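Local coordinates for protein oxidoreductase (Azotobacter vinelandii, PDB 7D5M) that binds NAD through a Rossmann domain and, as a homolog of inositol dehydrogenase, probably oxidises a sugar or polyol-like substrate with it, at residues I12-V17 and I85-V90; R30-R35 and A332-Y337; A40-A45 and P64-P69; G108-C113 and N135-V140. One frame throughout, in Å; residues are numbered along the deposited sequence.

Interaction 1 (I12-V17 and I85-V90)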
loop_
_atom_site.group_PDB
_atom_site.type_symbol
_atom_site.label_atom_id
_atom_site.label_comp_id
_atom_site.label_asym_id
_atom_site.label_seq_id
_atom_site.Cartn_x
_atom_site.Cartn_y
_atom_site.Cartn_z
ATOM N N ILE A 12 6.683 18.567 37.356
ATOM C CA ILE A 12 7.075 17.558 38.382
ATOM C C ILE A 12 8.609 17.543 38.445
ATOM O O ILE A 12 9.264 17.391 37.389
ATOM C CB ILE A 12 6.511 16.162 38.050
ATOM C CG1 ILE A 12 4.983 16.127 37.890
ATOM C CG2 ILE A 12 6.992 15.139 39.072
ATOM C CD1 ILE A 12 4.194 16.472 39.120
ATOM N N ARG A 13 9.186 17.672 39.635
ATOM C CA ARG A 13 10.655 17.568 39.810
ATOM C C ARG A 13 11.043 16.099 39.604
ATOM O O ARG A 13 10.464 15.222 40.284
ATOM C CB ARG A 13 11.065 18.141 41.171
ATOM C CG ARG A 13 10.754 19.625 41.315
ATOM C CD ARG A 13 11.276 20.208 42.616
ATOM N NE ARG A 13 10.820 19.503 43.805
ATOM C CZ ARG A 13 9.710 19.767 44.500
ATOM N NH1 ARG A 13 8.884 20.730 44.130
ATOM N NH2 ARG A 13 9.419 19.046 45.564
ATOM N N TRP A 14 11.962 15.840 38.680
ATOM C CA TRP A 14 12.108 14.505 38.048
ATOM C C TRP A 14 13.569 14.070 37.931
ATOM O O TRP A 14 14.463 14.904 37.691
ATOM C CB TRP A 14 11.389 14.548 36.697
ATOM C CG TRP A 14 11.360 13.281 35.903
ATOM C CD1 TRP A 14 10.777 12.089 36.231
ATOM C CD2 TRP A 14 11.857 13.134 34.562
ATOM N NE1 TRP A 14 10.920 11.199 35.195
ATOM C CE2 TRP A 14 11.574 11.817 34.157
ATOM C CE3 TRP A 14 12.539 13.983 33.684
ATOM C CZ2 TRP A 14 11.960 11.334 32.903
ATOM C CZ3 TRP A 14 12.911 13.508 32.445
ATOM C CH2 TRP A 14 12.618 12.203 32.063
ATOM N N ALA A 15 13.780 12.761 38.049
ATOM C CA ALA A 15 15.064 12.076 37.834
ATOM C C ALA A 15 14.854 10.876 36.913
ATOM O O ALA A 15 13.722 10.338 36.819
ATOM C CB ALA A 15 15.640 11.632 39.149
ATOM N N MET A 16 15.940 10.447 36.288
ATOM C CA MET A 16 16.017 9.138 35.610
ATOM C C MET A 16 17.034 8.268 36.339
ATOM O O MET A 16 18.022 8.808 36.879
ATOM C CB MET A 16 16.410 9.297 34.143
ATOM C CG MET A 16 15.291 9.880 33.320
ATOM S SD MET A 16 15.608 9.636 31.557
ATOM C CE MET A 16 15.270 7.884 31.401
ATOM N N VAL A 17 16.753 6.972 36.387
ATOM C CA VAL A 17 17.765 5.922 36.679
ATOM C C VAL A 17 17.935 5.122 35.394
ATOM O O VAL A 17 16.923 4.601 34.884
ATOM C CB VAL A 17 17.356 5.032 37.865
ATOM C CG1 VAL A 17 18.469 4.063 38.229
ATOM C CG2 VAL A 17 16.963 5.859 39.073
ATOM N N ILE A 85 13.568 15.653 44.050
ATOM C CA ILE A 85 12.671 15.006 43.055
ATOM C C ILE A 85 11.379 14.548 43.730
ATOM O O ILE A 85 11.379 14.221 44.932
ATOM C CB ILE A 85 13.379 13.847 42.331
ATOM C CG1 ILE A 85 13.867 12.768 43.304
ATOM C CG2 ILE A 85 14.492 14.405 41.458
ATOM C CD1 ILE A 85 14.346 11.485 42.633
ATOM N N GLN A 86 10.311 14.508 42.945
ATOM C CA GLN A 86 8.983 14.001 43.347
ATOM C C GLN A 86 8.689 12.707 42.599
ATOM O O GLN A 86 7.779 11.979 43.031
ATOM C CB GLN A 86 7.932 15.049 43.013
ATOM C CG GLN A 86 8.143 16.344 43.779
ATOM C CD GLN A 86 7.305 17.447 43.193
ATOM O OE1 GLN A 86 7.514 17.867 42.057
ATOM N NE2 GLN A 86 6.339 17.908 43.971
ATOM N N ALA A 87 9.397 12.475 41.485
ATOM C CA ALA A 87 9.151 11.320 40.605
ATOM C C ALA A 87 10.444 10.890 39.914
ATOM O O ALA A 87 11.390 11.697 39.780
ATOM C CB ALA A 87 8.055 11.657 39.626
ATOM N N VAL A 88 10.483 9.621 39.518
ATOM C CA VAL A 88 11.676 9.011 38.882
ATOM C C VAL A 88 11.203 8.073 37.770
ATOM O O VAL A 88 10.244 7.314 37.992
ATOM C CB VAL A 88 12.572 8.311 39.924
ATOM C CG1 VAL A 88 11.840 7.216 40.681
ATOM C CG2 VAL A 88 13.851 7.787 39.296
ATOM N N SER A 89 11.850 8.153 36.609
ATOM C CA SER A 89 11.674 7.178 35.517
ATOM C C SER A 89 12.793 6.139 35.570
ATOM O O SER A 89 13.984 6.526 35.636
ATOM C CB SER A 89 11.594 7.870 34.192
ATOM O OG SER A 89 10.370 8.571 34.126
ATOM N N VAL A 90 12.416 4.862 35.495
ATOM C CA VAL A 90 13.357 3.713 35.611
ATOM C C VAL A 90 13.559 3.125 34.207
ATOM O O VAL A 90 12.623 2.526 33.660
ATOM C CB VAL A 90 12.828 2.673 36.614
ATOM C CG1 VAL A 90 13.767 1.484 36.733
ATOM C CG2 VAL A 90 12.549 3.288 37.976
#
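Ile12 lays its CG2 methyl against Ala87 CB at the start of two neighbouring parallel strands, 12-16 and 87-91, in the middle of the Rossmann sheet that carries the NAD of this enzyme. At Arg13 the pairing is made twice, by backbone and by side chain. Its amide N gives a nearly straight bond of 2.9 Å to Gln86 OE1, reached in the carbonyl plane of that amide, while its carbonyl O takes two donors, Gln86 N at 2.8 Å and the longer Ala87 N at 3.2 Å. With CG set beside the backbone N and a bend at chi3, the Arg13 side chain turns its guanidinium flat over the same Gln86 amide; the planes are 14° apart and CD of Gln86 sits off-centre beneath it. Arg13 NE is held outside the pair by the carbonyl of Gly84.

Trp14, on the face shared with Ala87 and Ser89, has CG anti to the backbone N (chi1 -178°), which points the NE1 edge of the indole at Ser89 OG. NE1 donates to that oxygen at 2.9 Å, with OG only 2° out of the indole plane, and Tyr337 OH bonds to OG from outside the strands. Ala15, on the other face, packs its CB on Ile85 CD1 at 3.7 Å, and its N and O continue the parallel pattern by bonding to Ala87 O and Ser89 N. Beyond Met16, whose CA-H faces Ser89 O, Val17 touches the bound dinucleotide and sets CG2 against Val88 CG2, while Val17 N closes on Ser89 O at 2.9 Å.

Interaction 2 (R30-R35 and A332-Y337); sequences RSAALR and AWSNLY. With NAD (nicotinamide-adenine-dinucleotide), chain B.
Tyr337 spreads its ring over the backbone of Ala33, one face toward Ala33 N, which stands 3.9 Å above the ring plane and toward its rim. The CB of Ala33 reaches the CD1 side of the same ring at 3.5 Å, and the CB of Ala32 comes obliquely to CD2 at 3.7 Å, so two successive alanines of helix 26-34 meet one side of the ring, one near CD1 and the other near CD2. Ala32 CB also presses on the backbone of the other helix, 3.5 Å from Trp333 C. Small residues bring the backbones close: Ala32 and Ser334 have their CA atoms 4.1 Å apart, and the short helical axes approach to 7.9 Å at a crossing angle of -46°.

Arg35 reaches across to the other helix. CG lies opposite the backbone N (chi1 -161°) and the chain stays extended to NE, which carries NH1 to Ser334 OG in a straight bond of 3.1 Å, the hydroxyl oxygen lying in the guanidinium plane. Ser334 OG is also bonded to Phe330 O, and NH1 forms a salt bridge with Glu331; the guanidinium meets Phe330 of a second subunit in a cation-pi contact. Replacing Arg35 with an alanine would probably leave Glu331 without this positive mate and Ser334 OG without this donor.

Trp333 CZ2 comes within 3.6 Å of O7N, the carboxamide oxygen of the NAD nicotinamide. This is a close, small-residue crossing of helices between the Rossmann and C-terminal domains of a GFO/IDH/MocA-family oxidoreductase, beside the nicotinamide end of its cofactor pocket.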
loop_
_atom_site.group_PDB
_atom_site.type_symbol
_atom_site.label_atom_id
_atom_site.label_comp_id
_atom_site.label_asym_id
_atom_site.label_seq_id
_atom_site.Cartn_x
_atom_site.Cartn_y
_atom_site.Cartn_z
ATOM N N ARG A 30 12.961 11.321 28.036
ATOM C CA ARG A 30 13.216 12.765 28.274
ATOM C C ARG A 30 12.419 13.599 27.268
ATOM O O ARG A 30 11.861 14.626 27.661
ATOM C CB ARG A 30 14.707 13.071 28.206
ATOM C CG ARG A 30 15.493 12.466 29.357
ATOM C CD ARG A 30 16.954 12.899 29.340
ATOM N NE ARG A 30 17.677 12.434 28.163
ATOM C CZ ARG A 30 18.255 11.239 28.045
ATOM N NH1 ARG A 30 18.180 10.362 29.030
ATOM N NH2 ARG A 30 18.889 10.918 26.932
ATOM N N SER A 31 12.433 13.215 26.000
ATOM C CA SER A 31 11.706 13.963 24.946
ATOM C C SER A 31 10.242 14.131 25.370
ATOM O O SER A 31 9.719 15.255 25.305
ATOM C CB SER A 31 11.858 13.289 23.610
ATOM O OG SER A 31 11.437 14.158 22.569
ATOM N N ALA A 32 9.608 13.053 25.825
ATOM C CA ALA A 32 8.178 13.021 26.201
ATOM C C ALA A 32 7.959 13.735 27.544
ATOM O O ALA A 32 6.964 14.464 27.668
ATOM C CB ALA A 32 7.702 11.589 26.258
ATOM N N ALA A 33 8.831 13.505 28.523
ATOM C CA ALA A 33 8.664 14.024 29.903
ATOM C C ALA A 33 8.845 15.553 29.938
ATOM O O ALA A 33 8.063 16.247 30.631
ATOM C CB ALA A 33 9.623 13.325 30.825
ATOM N N LEU A 34 9.811 16.082 29.188
ATOM C CA LEU A 34 10.185 17.518 29.269
ATOM C C LEU A 34 9.213 18.354 28.432
ATOM O O LEU A 34 9.115 19.572 28.652
ATOM C CB LEU A 34 11.631 17.677 28.812
ATOM C CG LEU A 34 12.660 16.938 29.664
ATOM C CD1 LEU A 34 14.040 17.081 29.054
ATOM C CD2 LEU A 34 12.657 17.444 31.099
ATOM N N ARG A 35 8.487 17.708 27.531
ATOM C CA ARG A 35 7.570 18.397 26.601
ATOM C C ARG A 35 6.429 19.051 27.383
ATOM O O ARG A 35 5.926 18.444 28.359
ATOM C CB ARG A 35 7.033 17.408 25.573
ATOM C CG ARG A 35 6.463 18.086 24.338
ATOM C CD ARG A 35 6.020 17.010 23.377
ATOM N NE ARG A 35 5.753 17.518 22.046
ATOM C CZ ARG A 35 5.525 16.748 20.990
ATOM N NH1 ARG A 35 5.462 15.437 21.136
ATOM N NH2 ARG A 35 5.286 17.295 19.812
ATOM N N ALA A 332 2.952 9.889 20.865
ATOM C CA ALA A 332 2.338 8.809 21.673
ATOM C C ALA A 332 2.959 8.838 23.079
ATOM O O ALA A 332 2.216 8.836 24.088
ATOM C CB ALA A 332 2.530 7.472 21.002
ATOM N N TRP A 333 4.285 8.870 23.167
ATOM C CA TRP A 333 4.964 8.869 24.490
ATOM C C TRP A 333 4.659 10.160 25.254
ATOM O O TRP A 333 4.508 10.089 26.493
ATOM C CB TRP A 333 6.465 8.674 24.347
ATOM C CG TRP A 333 6.873 7.249 24.210
ATOM C CD1 TRP A 333 6.537 6.355 23.233
ATOM C CD2 TRP A 333 7.754 6.562 25.108
ATOM N NE1 TRP A 333 7.148 5.152 23.471
ATOM C CE2 TRP A 333 7.902 5.253 24.611
ATOM C CE3 TRP A 333 8.419 6.932 26.284
ATOM C CZ2 TRP A 333 8.691 4.304 25.261
ATOM C CZ3 TRP A 333 9.204 5.995 26.918
ATOM C CH2 TRP A 333 9.322 4.694 26.415
ATOM N N SER A 334 4.616 11.293 24.556
ATOM C CA SER A 334 4.270 12.612 25.157
ATOM C C SER A 334 2.845 12.570 25.723
ATOM O O SER A 334 2.614 13.161 26.797
ATOM C CB SER A 334 4.440 13.738 24.180
ATOM O OG SER A 334 5.782 13.802 23.720
ATOM N N ASN A 335 1.928 11.894 25.032
ATOM C CA ASN A 335 0.516 11.747 25.456
ATOM C C ASN A 335 0.444 10.929 26.753
ATOM O O ASN A 335 -0.384 11.263 27.606
ATOM C CB ASN A 335 -0.328 11.158 24.326
ATOM C CG ASN A 335 -0.405 12.108 23.156
ATOM O OD1 ASN A 335 -0.252 13.317 23.343
ATOM N ND2 ASN A 335 -0.642 11.578 21.961
ATOM N N LEU A 336 1.290 9.914 26.930
ATOM C CA LEU A 336 1.327 9.169 28.214
ATOM C C LEU A 336 1.936 10.060 29.296
ATOM O O LEU A 336 1.378 10.108 30.399
ATOM C CB LEU A 336 2.155 7.891 28.085
ATOM C CG LEU A 336 1.625 6.820 27.136
ATOM C CD1 LEU A 336 2.260 5.494 27.503
ATOM C CD2 LEU A 336 0.109 6.726 27.136
ATOM N N TYR A 337 3.066 10.702 29.003
ATOM C CA TYR A 337 3.864 11.403 30.041
ATOM C C TYR A 337 3.069 12.595 30.599
ATOM O O TYR A 337 3.171 12.839 31.814
ATOM C CB TYR A 337 5.264 11.769 29.534
ATOM C CG TYR A 337 6.358 10.878 30.075
ATOM C CD1 TYR A 337 6.895 11.113 31.329
ATOM C CD2 TYR A 337 6.852 9.793 29.364
ATOM C CE1 TYR A 337 7.898 10.320 31.857
ATOM C CE2 TYR A 337 7.859 8.986 29.878
ATOM C CZ TYR A 337 8.386 9.248 31.135
ATOM O OH TYR A 337 9.388 8.482 31.674
HETATM P PA NAD B . 20.218 -0.243 27.183
HETATM O O1A NAD B . 21.129 -1.366 27.573
HETATM O O2A NAD B . 20.272 0.338 25.806
HETATM O O5B NAD B . 20.385 0.941 28.256
HETATM C C5B NAD B . 20.620 0.686 29.676
HETATM C C4B NAD B . 21.025 1.991 30.317
HETATM O O4B NAD B . 20.913 1.898 31.761
HETATM C C3B NAD B . 22.473 2.425 30.056
HETATM O O3B NAD B . 22.544 3.842 29.998
HETATM C C2B NAD B . 23.197 1.858 31.281
HETATM O O2B NAD B . 24.432 2.472 31.573
HETATM C C1B NAD B . 22.165 2.185 32.350
HETATM N N9A NAD B . 22.265 1.397 33.568
HETATM C C8A NAD B . 22.404 0.036 33.648
HETATM N N7A NAD B . 22.394 -0.413 34.878
HETATM C C5A NAD B . 22.216 0.719 35.659
HETATM C C6A NAD B . 22.106 0.894 37.053
HETATM N N6A NAD B . 22.135 -0.112 37.931
HETATM N N1A NAD B . 21.921 2.158 37.507
HETATM C C2A NAD B . 21.887 3.159 36.614
HETATM N N3A NAD B . 21.964 3.112 35.282
HETATM C C4A NAD B . 22.132 1.845 34.862
HETATM O O3 NAD B . 18.684 -0.692 27.428
HETATM P PN NAD B . 17.330 -0.152 26.714
HETATM O O1N NAD B . 17.125 -0.874 25.412
HETATM O O2N NAD B . 17.355 1.347 26.709
HETATM O O5D NAD B . 16.199 -0.678 27.721
HETATM C C5D NAD B . 16.147 -0.256 29.085
HETATM C C4D NAD B . 14.783 -0.636 29.590
HETATM O O4D NAD B . 13.783 -0.020 28.738
HETATM C C3D NAD B . 14.491 -2.141 29.548
HETATM O O3D NAD B . 13.679 -2.497 30.652
HETATM C C2D NAD B . 13.748 -2.313 28.218
HETATM O O2D NAD B . 12.888 -3.443 28.199
HETATM C C1D NAD B . 12.936 -1.017 28.183
HETATM N N1N NAD B . 12.525 -0.575 26.815
HETATM C C2N NAD B . 11.202 -0.268 26.581
HETATM C C3N NAD B . 10.772 0.098 25.304
HETATM C C7N NAD B . 9.341 0.573 25.164
HETATM O O7N NAD B . 8.706 0.863 26.184
HETATM N N7N NAD B . 8.845 0.685 23.935
HETATM C C4N NAD B . 11.676 0.027 24.240
HETATM C C5N NAD B . 13.007 -0.302 24.492
HETATM C C6N NAD B . 13.427 -0.448 25.796
#

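Interaction 3 (A40-A45 and P64-P69)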
loop_
_atom_site.group_PDB
_atom_site.type_symbol
_atom_site.label_atom_id
_atom_site.label_comp_id
_atom_site.label_asym_id
_atom_site.label_seq_id
_atom_site.Cartn_x
_atom_site.Cartn_y
_atom_site.Cartn_z
ATOM N N ALA A 40 10.488 18.377 34.918
ATOM C CA ALA A 40 11.805 19.042 34.865
ATOM C C ALA A 40 12.864 18.050 35.345
ATOM O O ALA A 40 12.745 17.561 36.489
ATOM C CB ALA A 40 11.793 20.292 35.710
ATOM N N LEU A 41 13.866 17.788 34.510
ATOM C CA LEU A 41 14.974 16.859 34.827
ATOM C C LEU A 41 16.009 17.599 35.677
ATOM O O LEU A 41 16.788 18.419 35.123
ATOM C CB LEU A 41 15.604 16.326 33.541
ATOM C CG LEU A 41 16.743 15.330 33.750
ATOM C CD1 LEU A 41 16.234 14.076 34.438
ATOM C CD2 LEU A 41 17.413 14.997 32.430
ATOM N N VAL A 42 16.014 17.318 36.976
ATOM C CA VAL A 42 16.858 18.063 37.959
ATOM C C VAL A 42 17.915 17.139 38.565
ATOM O O VAL A 42 18.799 17.663 39.258
ATOM C CB VAL A 42 15.989 18.732 39.039
ATOM C CG1 VAL A 42 15.043 19.736 38.409
ATOM C CG2 VAL A 42 15.226 17.718 39.879
ATOM N N ALA A 43 17.861 15.831 38.309
ATOM C CA ALA A 43 18.778 14.855 38.941
ATOM C C ALA A 43 18.745 13.529 38.183
ATOM O O ALA A 43 17.844 13.325 37.369
ATOM C CB ALA A 43 18.396 14.649 40.386
ATOM N N GLY A 44 19.716 12.659 38.439
ATOM C CA GLY A 44 19.689 11.321 37.835
ATOM C C GLY A 44 20.795 10.427 38.342
ATOM O O GLY A 44 21.809 10.938 38.866
ATOM N N ALA A 45 20.587 9.121 38.200
ATOM C CA ALA A 45 21.653 8.094 38.238
ATOM C C ALA A 45 21.644 7.426 36.863
ATOM O O ALA A 45 20.970 6.404 36.691
ATOM C CB ALA A 45 21.431 7.117 39.359
ATOM N N PRO A 64 25.983 18.799 38.256
ATOM C CA PRO A 64 26.848 17.630 38.440
ATOM C C PRO A 64 26.714 17.003 39.838
ATOM O O PRO A 64 26.859 15.793 39.975
ATOM C CB PRO A 64 28.278 18.167 38.218
ATOM C CG PRO A 64 28.144 19.662 38.376
ATOM C CD PRO A 64 26.756 19.994 37.868
ATOM N N GLN A 65 26.429 17.827 40.849
ATOM C CA GLN A 65 26.228 17.360 42.246
ATOM C C GLN A 65 24.897 16.609 42.383
ATOM O O GLN A 65 24.710 15.930 43.408
ATOM C CB GLN A 65 26.289 18.546 43.201
ATOM C CG GLN A 65 27.709 19.021 43.466
ATOM C CD GLN A 65 27.727 19.993 44.620
ATOM O OE1 GLN A 65 27.364 21.155 44.476
ATOM N NE2 GLN A 65 28.115 19.505 45.788
ATOM N N ARG A 66 24.001 16.694 41.395
ATOM C CA ARG A 66 22.723 15.928 41.411
ATOM C C ARG A 66 22.769 14.812 40.361
ATOM O O ARG A 66 21.704 14.250 40.053
ATOM C CB ARG A 66 21.532 16.863 41.187
ATOM C CG ARG A 66 21.396 17.942 42.248
ATOM C CD ARG A 66 20.207 18.837 41.993
ATOM N NE ARG A 66 18.970 18.343 42.586
ATOM C CZ ARG A 66 17.814 18.999 42.548
ATOM N NH1 ARG A 66 17.750 20.173 41.944
ATOM N NH2 ARG A 66 16.728 18.490 43.101
ATOM N N CYS A 67 23.955 14.514 39.830
ATOM C CA CYS A 67 24.246 13.273 39.071
ATOM C C CYS A 67 24.857 12.283 40.060
ATOM O O CYS A 67 26.071 12.378 40.322
ATOM C CB CYS A 67 25.196 13.504 37.907
ATOM S SG CYS A 67 24.565 14.697 36.697
ATOM N N TYR A 68 24.032 11.412 40.626
ATOM C CA TYR A 68 24.425 10.478 41.708
ATOM C C TYR A 68 24.892 9.159 41.110
ATOM O O TYR A 68 24.496 8.794 40.002
ATOM C CB TYR A 68 23.255 10.277 42.662
ATOM C CG TYR A 68 22.692 11.552 43.234
ATOM C CD1 TYR A 68 23.236 12.133 44.371
ATOM C CD2 TYR A 68 21.599 12.174 42.652
ATOM C CE1 TYR A 68 22.719 13.300 44.908
ATOM C CE2 TYR A 68 21.064 13.337 43.186
ATOM C CZ TYR A 68 21.609 13.888 44.331
ATOM O OH TYR A 68 21.080 15.027 44.863
ATOM N N PRO A 69 25.760 8.405 41.820
ATOM C CA PRO A 69 26.283 7.145 41.290
ATOM C C PRO A 69 25.284 5.984 41.247
ATOM O O PRO A 69 25.548 5.021 40.540
ATOM C CB PRO A 69 27.434 6.813 42.257
ATOM C CG PRO A 69 27.020 7.478 43.538
ATOM C CD PRO A 69 26.397 8.786 43.091
#
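A chi1 of -61° at Arg66 sets CG beside the backbone N, and a bend at chi3 (88°) then folds the guanidinium back over Val42. The two side chains run alongside each other, pointing the same way: Arg66 NH2 comes to 3.6 Å from Val42 CG2, and NH1 lies against Val42 CB. One guanidinium face is turned to the carbonyl oxygen of Val42, which sits 3.2 Å above the plane and off-centre. Because NE meets that oxygen over the face, its N-H is poorly aimed and no hydrogen bond results.

The backbones are joined more firmly. Gly44 N donates to Arg66 O at 3.0 Å, in the carbonyl plane, and Gly44 O receives Tyr68 N at 2.9 Å, almost in line with the C=O bond. Gly44 and Cys67 thus form a single bridge, through which the loop before helix 71-78 runs alongside strand 39-45, an outermost strand of the Rossmann sheet within this chain. Flanking CA-H groups of Ala43 and Ala45 face Arg66 O and Tyr68 O. Ala43 CB also stands at the edge of the Tyr68 ring, 4.1 Å from CE2, and Ala45, just beyond the bridge, touches the bound NAD.

The polar ends of both large side chains meet one acid: Arg66 NH2 forms a salt bridge with Glu78 OE1 and Tyr68 OH a hydrogen bond with OE2, while Asp83 O also accepts from NH2. The chemistry therefore divides the work, with two backbone bonds fixing the loop to the strand and a shared carboxylate of helix 71-78 likely to hold the arginine and the phenol in their orientations.

Interaction 4 (G108-C113 and N135-V140)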
loop_
_atom_site.group_PDB
_atom_site.type_symbol
_atom_site.label_atom_id
_atom_site.label_comp_id
_atom_site.label_asym_id
_atom_site.label_seq_id
_atom_site.Cartn_x
_atom_site.Cartn_y
_atom_site.Cartn_z
ATOM N N GLY A 108 8.582 7.376 48.904
ATOM C CA GLY A 108 7.442 8.288 48.693
ATOM C C GLY A 108 7.490 8.957 47.331
ATOM O O GLY A 108 6.880 10.029 47.179
ATOM N N LEU A 109 8.159 8.342 46.352
ATOM C CA LEU A 109 8.267 8.912 44.984
ATOM C C LEU A 109 7.252 8.236 44.058
ATOM O O LEU A 109 7.028 7.026 44.192
ATOM C CB LEU A 109 9.686 8.723 44.453
ATOM C CG LEU A 109 10.800 9.374 45.270
ATOM C CD1 LEU A 109 12.157 9.009 44.691
ATOM C CD2 LEU A 109 10.630 10.889 45.322
ATOM N N HIS A 110 6.677 9.005 43.129
ATOM C CA HIS A 110 5.958 8.454 41.956
ATOM C C HIS A 110 6.990 7.868 40.991
ATOM O O HIS A 110 8.153 8.317 40.990
ATOM C CB HIS A 110 5.095 9.517 41.276
ATOM C CG HIS A 110 4.147 10.190 42.199
ATOM N ND1 HIS A 110 3.004 9.575 42.657
ATOM C CD2 HIS A 110 4.174 11.423 42.743
ATOM C CE1 HIS A 110 2.345 10.420 43.421
ATOM N NE2 HIS A 110 3.057 11.556 43.507
ATOM N N VAL A 111 6.572 6.878 40.217
ATOM C CA VAL A 111 7.492 6.130 39.328
ATOM C C VAL A 111 6.869 6.027 37.942
ATOM O O VAL A 111 5.634 5.834 37.827
ATOM C CB VAL A 111 7.821 4.737 39.904
ATOM C CG1 VAL A 111 8.780 3.977 38.994
ATOM C CG2 VAL A 111 8.378 4.839 41.316
ATOM N N VAL A 112 7.718 6.155 36.926
ATOM C CA VAL A 112 7.441 5.613 35.570
ATOM C C VAL A 112 8.457 4.502 35.340
ATOM O O VAL A 112 9.672 4.789 35.301
ATOM C CB VAL A 112 7.511 6.682 34.475
ATOM C CG1 VAL A 112 7.216 6.063 33.118
ATOM C CG2 VAL A 112 6.564 7.837 34.766
ATOM N N CYS A 113 7.975 3.270 35.234
ATOM C CA CYS A 113 8.843 2.077 35.145
ATOM C C CYS A 113 8.788 1.530 33.726
ATOM O O CYS A 113 7.692 1.364 33.171
ATOM C CB CYS A 113 8.458 1.005 36.153
ATOM S SG CYS A 113 9.664 -0.354 36.209
ATOM N N ASN A 135 0.413 5.296 48.139
ATOM C CA ASN A 135 -0.467 6.216 47.381
ATOM C C ASN A 135 0.364 6.861 46.269
ATOM O O ASN A 135 0.297 8.087 46.103
ATOM C CB ASN A 135 -1.114 7.250 48.310
ATOM C CG ASN A 135 -2.233 8.015 47.642
ATOM O OD1 ASN A 135 -2.880 7.504 46.733
ATOM N ND2 ASN A 135 -2.479 9.234 48.094
ATOM N N ARG A 136 1.167 6.060 45.566
ATOM C CA ARG A 136 2.040 6.545 44.474
ATOM C C ARG A 136 1.444 6.094 43.141
ATOM O O ARG A 136 0.848 5.007 43.075
ATOM C CB ARG A 136 3.477 6.025 44.622
ATOM C CG ARG A 136 4.163 6.369 45.939
ATOM C CD ARG A 136 4.381 7.853 46.193
ATOM N NE ARG A 136 3.169 8.557 46.604
ATOM C CZ ARG A 136 3.034 9.876 46.676
ATOM N NH1 ARG A 136 4.063 10.664 46.413
ATOM N NH2 ARG A 136 1.872 10.402 47.024
ATOM N N VAL A 137 1.595 6.940 42.131
ATOM C CA VAL A 137 1.336 6.606 40.703
ATOM C C VAL A 137 2.534 5.806 40.196
ATOM O O VAL A 137 3.671 6.219 40.462
ATOM C CB VAL A 137 1.130 7.883 39.877
ATOM C CG1 VAL A 137 1.008 7.572 38.397
ATOM C CG2 VAL A 137 -0.071 8.672 40.372
ATOM N N VAL A 138 2.284 4.693 39.511
ATOM C CA VAL A 138 3.326 3.974 38.725
ATOM C C VAL A 138 2.849 3.938 37.274
ATOM O O VAL A 138 1.936 3.158 36.970
ATOM C CB VAL A 138 3.620 2.563 39.270
ATOM C CG1 VAL A 138 4.622 1.825 38.391
ATOM C CG2 VAL A 138 4.128 2.611 40.705
ATOM N N GLY A 139 3.431 4.772 36.412
ATOM C CA GLY A 139 3.217 4.655 34.959
ATOM C C GLY A 139 4.068 3.532 34.403
ATOM O O GLY A 139 5.154 3.286 34.960
ATOM N N VAL A 140 3.603 2.870 33.344
ATOM C CA VAL A 140 4.403 1.855 32.610
ATOM C C VAL A 140 4.415 2.261 31.134
ATOM O O VAL A 140 3.352 2.608 30.598
ATOM C CB VAL A 140 3.867 0.435 32.852
ATOM C CG1 VAL A 140 4.666 -0.606 32.097
ATOM C CG2 VAL A 140 3.850 0.111 34.334
#
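The guanidinium of Arg136 stacks on the ring of His110, the centres 3.9 Å apart and the planes at 25°, with His110 CE1 under the middle of the group. Over the ring, NH1 sits toward the rim; its N-H is badly aimed at NE2, and the two do not bond. NH1 instead donates to Gly108 O at 3.0 Å, approaching from above the carbonyl plane. Bends at chi2 (-64°) and chi3 (77°) fold the arginine into this position, its aliphatic part passing Leu109 O at 3.4 Å from CD, a buried oxygen that finds no hydrogen-bond partner. Within the plane of the imidazole, Val137 N donates to ND1 at 3.0 Å, so the ring is held at an edge as well as covered on a face.

The next shell fixes both groups. Glu348 OE2 accepts from His110 NE2 and forms a salt bridge with Arg136 NH1, tying ring and guanidinium to one carboxylate; an alanine in place of Arg136 would probably uncover this face of the imidazole and deprive Glu348 of its salt bridge with the guanidinium. Weak bonds from NE and NH2 to Asn135 O add to the hold. Gly108 and Asn135, each with positive phi, end the preceding helices in Schellman motifs and start the chain into its strand.

From there the strands pair in parallel: Val111 N to Val137 O at 3.0 Å, then Val111 O and Cys113 N to Gly139. They are the two strands of a beta-alpha-beta crossover through helix 121-133, with helix 97-106 packed on Val111 and Cys113 and helix 329-349 on His110, Val112 and Val137.

How the interactions relate
From the N terminus, strand 12-16 opens the first loop, which interaction 1 closes at 85-90. Helix 26-34 follows and starts the longest loop, closed by interaction 2 only at 332-337, so interactions 1 and 2 cross along the chain. Interaction 3, between 40-45 and 64-69, nests inside both loops. Interaction 4, between 108-113 and 135-140, comes after interaction 1 has closed but still lies within the loop of interaction 2. Interactions 1, 3 and 4 share the parallel Rossmann sheet, strands 39-45 and 12-16 being neighbours, as are 87-91 and 110-113. Interaction 2 joins that domain to the C-terminal one, and Tyr337 touches both Ser89 and Val112.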